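PDB 3URF: tumor necrosis factor receptor superfamily member 11B from Homo sapiens, which acts as a secreted decoy receptor that captures the cytokine RANKL and so restrains osteoclast formation and activation. Local coordinates for residues 127-132 against 140-145. Numbering follows the deposited sequence.
Sequences GFFSNE and RKHTNC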
# COMPACT_ATOMS: atom_id res chain seq x y z
N GLY B 127 18.35 49.42 -4.55
CA GLY B 127 19.76 49.65 -4.76
C GLY B 127 20.56 48.41 -5.14
O GLY B 127 21.79 48.44 -5.10
N PHE B 128 19.87 47.34 -5.51
CA PHE B 128 20.52 46.11 -5.96
C PHE B 128 19.88 45.59 -7.24
O PHE B 128 18.91 46.16 -7.73
CB PHE B 128 20.45 45.03 -4.89
CG PHE B 128 21.31 45.30 -3.70
CD1 PHE B 128 22.58 44.76 -3.61
CD2 PHE B 128 20.84 46.10 -2.66
CE1 PHE B 128 23.38 45.02 -2.51
CE2 PHE B 128 21.64 46.36 -1.56
CZ PHE B 128 22.91 45.82 -1.48
N PHE B 129 20.42 44.50 -7.76
CA PHE B 129 19.92 43.96 -9.01
C PHE B 129 20.57 42.62 -9.36
O PHE B 129 21.55 42.20 -8.72
CB PHE B 129 20.18 44.97 -10.14
CG PHE B 129 21.59 44.95 -10.65
CD1 PHE B 129 21.90 44.38 -11.88
CD2 PHE B 129 22.63 45.48 -9.88
CE1 PHE B 129 23.21 44.36 -12.34
CE2 PHE B 129 23.94 45.46 -10.34
CZ PHE B 129 24.23 44.89 -11.57
N SER B 130 19.99 41.95 -10.36
CA SER B 130 20.64 40.85 -11.09
C SER B 130 20.10 40.78 -12.52
O SER B 130 18.88 40.72 -12.72
CB SER B 130 20.47 39.51 -10.37
OG SER B 130 19.42 39.58 -9.43
N ASN B 131 20.99 40.77 -13.51
CA ASN B 131 20.57 40.73 -14.91
C ASN B 131 20.22 39.33 -15.46
O ASN B 131 19.84 39.19 -16.62
CB ASN B 131 21.60 41.43 -15.82
CG ASN B 131 22.98 40.76 -15.80
OD1 ASN B 131 23.09 39.55 -15.57
ND2 ASN B 131 24.03 41.54 -16.05
N GLU B 132 20.32 38.30 -14.62
CA GLU B 132 20.23 36.93 -15.12
C GLU B 132 19.43 35.96 -14.27
O GLU B 132 19.05 36.24 -13.13
CB GLU B 132 21.63 36.36 -15.29
CG GLU B 132 22.44 36.38 -14.01
CD GLU B 132 23.86 35.94 -14.22
OE1 GLU B 132 24.70 36.17 -13.32
OE2 GLU B 132 24.14 35.37 -15.30
N ARG B 140 23.90 41.77 -6.78
CA ARG B 140 25.00 42.73 -6.80
C ARG B 140 24.44 44.15 -6.67
O ARG B 140 23.36 44.45 -7.19
CB ARG B 140 25.84 42.57 -8.08
CG ARG B 140 26.77 41.34 -8.06
CD ARG B 140 26.86 40.64 -9.43
NE ARG B 140 27.52 39.34 -9.33
CZ ARG B 140 27.48 38.41 -10.29
NH1 ARG B 140 26.81 38.63 -11.41
NH2 ARG B 140 28.11 37.25 -10.11
N LYS B 141 25.14 45.02 -5.97
CA LYS B 141 24.60 46.36 -5.75
C LYS B 141 24.88 47.31 -6.91
O LYS B 141 25.88 47.17 -7.62
CB LYS B 141 25.08 46.93 -4.42
CG LYS B 141 26.16 47.96 -4.52
CD LYS B 141 26.40 48.61 -3.16
CE LYS B 141 25.12 49.21 -2.59
NZ LYS B 141 25.34 49.88 -1.28
N HIS B 142 23.98 48.27 -7.12
CA HIS B 142 24.14 49.22 -8.22
C HIS B 142 25.55 49.76 -8.17
O HIS B 142 26.01 50.22 -7.13
CB HIS B 142 23.14 50.38 -8.10
CG HIS B 142 21.72 49.98 -8.33
ND1 HIS B 142 21.35 49.01 -9.24
CD2 HIS B 142 20.57 50.42 -7.76
CE1 HIS B 142 20.04 48.87 -9.22
NE2 HIS B 142 19.54 49.71 -8.33
N THR B 143 26.26 49.68 -9.28
CA THR B 143 27.57 50.30 -9.33
C THR B 143 27.42 51.82 -9.16
O THR B 143 26.63 52.47 -9.86
CB THR B 143 28.31 49.94 -10.63
OG1 THR B 143 29.36 50.89 -10.87
CG2 THR B 143 27.36 49.96 -11.80
N ASN B 144 28.15 52.39 -8.21
CA ASN B 144 28.05 53.83 -8.00
C ASN B 144 28.90 54.63 -8.99
O ASN B 144 30.02 55.03 -8.69
CB ASN B 144 28.40 54.23 -6.56
CG ASN B 144 28.22 55.72 -6.31
OD1 ASN B 144 29.15 56.41 -5.90
ND2 ASN B 144 27.02 56.23 -6.59
N CYS B 145 28.34 54.85 -10.17
CA CYS B 145 28.98 55.67 -11.18
C CYS B 145 29.25 57.00 -10.53
O CYS B 145 30.38 57.51 -10.56
CB CYS B 145 28.03 55.88 -12.35
SG CYS B 145 27.72 54.40 -13.33
O HOH W 1 16.80 49.86 -6.94
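In the fourth TNFR cysteine-rich repeat, Phe128 and Phe129 pair with Lys141 and Arg140 as the two short antiparallel strands of a beta hairpin. Phe129 and Arg140 form the hydrogen-bonded pair, Phe129 N giving to Arg140 O at 3.0 Å and Arg140 N to Phe129 O at 3.1 Å. A third, straighter bond, from His142 N to Gly127 O (3.0 Å), extends the ladder past the non-hydrogen-bonded pair Phe128 and Lys141, whose side chains share one face: the Phe128 ring crosses the Lys141 chain obliquely, CZ near CE, leaving the ammonium end to lead away. On the other face, Phe129 has CG between its backbone N and carbonyl carbon (chi1 79°), which swings the ring across to the partner strand, where its edge meets Lys141 O. The imidazole of His142 sits with the rim of one face over the Gly127–Phe128 peptide, Gly127 C being 3.3 Å above its plane. Glycine suits this place because its backbone angles would jam a CB against the preceding carbonyl. His142 NE2 and Gly127 N share a water, 3.1 Å and 2.9 Å away, which lies in the plane of the imidazole. Were His142 cut back to an alanine, the Gly127–Phe128 peptide would probably lose its aromatic cover and the water its side-chain partner. Farther along, Glu132 OE1 and Arg140 NH1 make a long salt bridge of 3.8 Å. A two-stranded hairpin with few backbone bonds, in a repeat held by disulfides such as Cys124–Cys139 and Cys145–Cys164, is in keeping with the cysteine-rich repeats of TNF receptors.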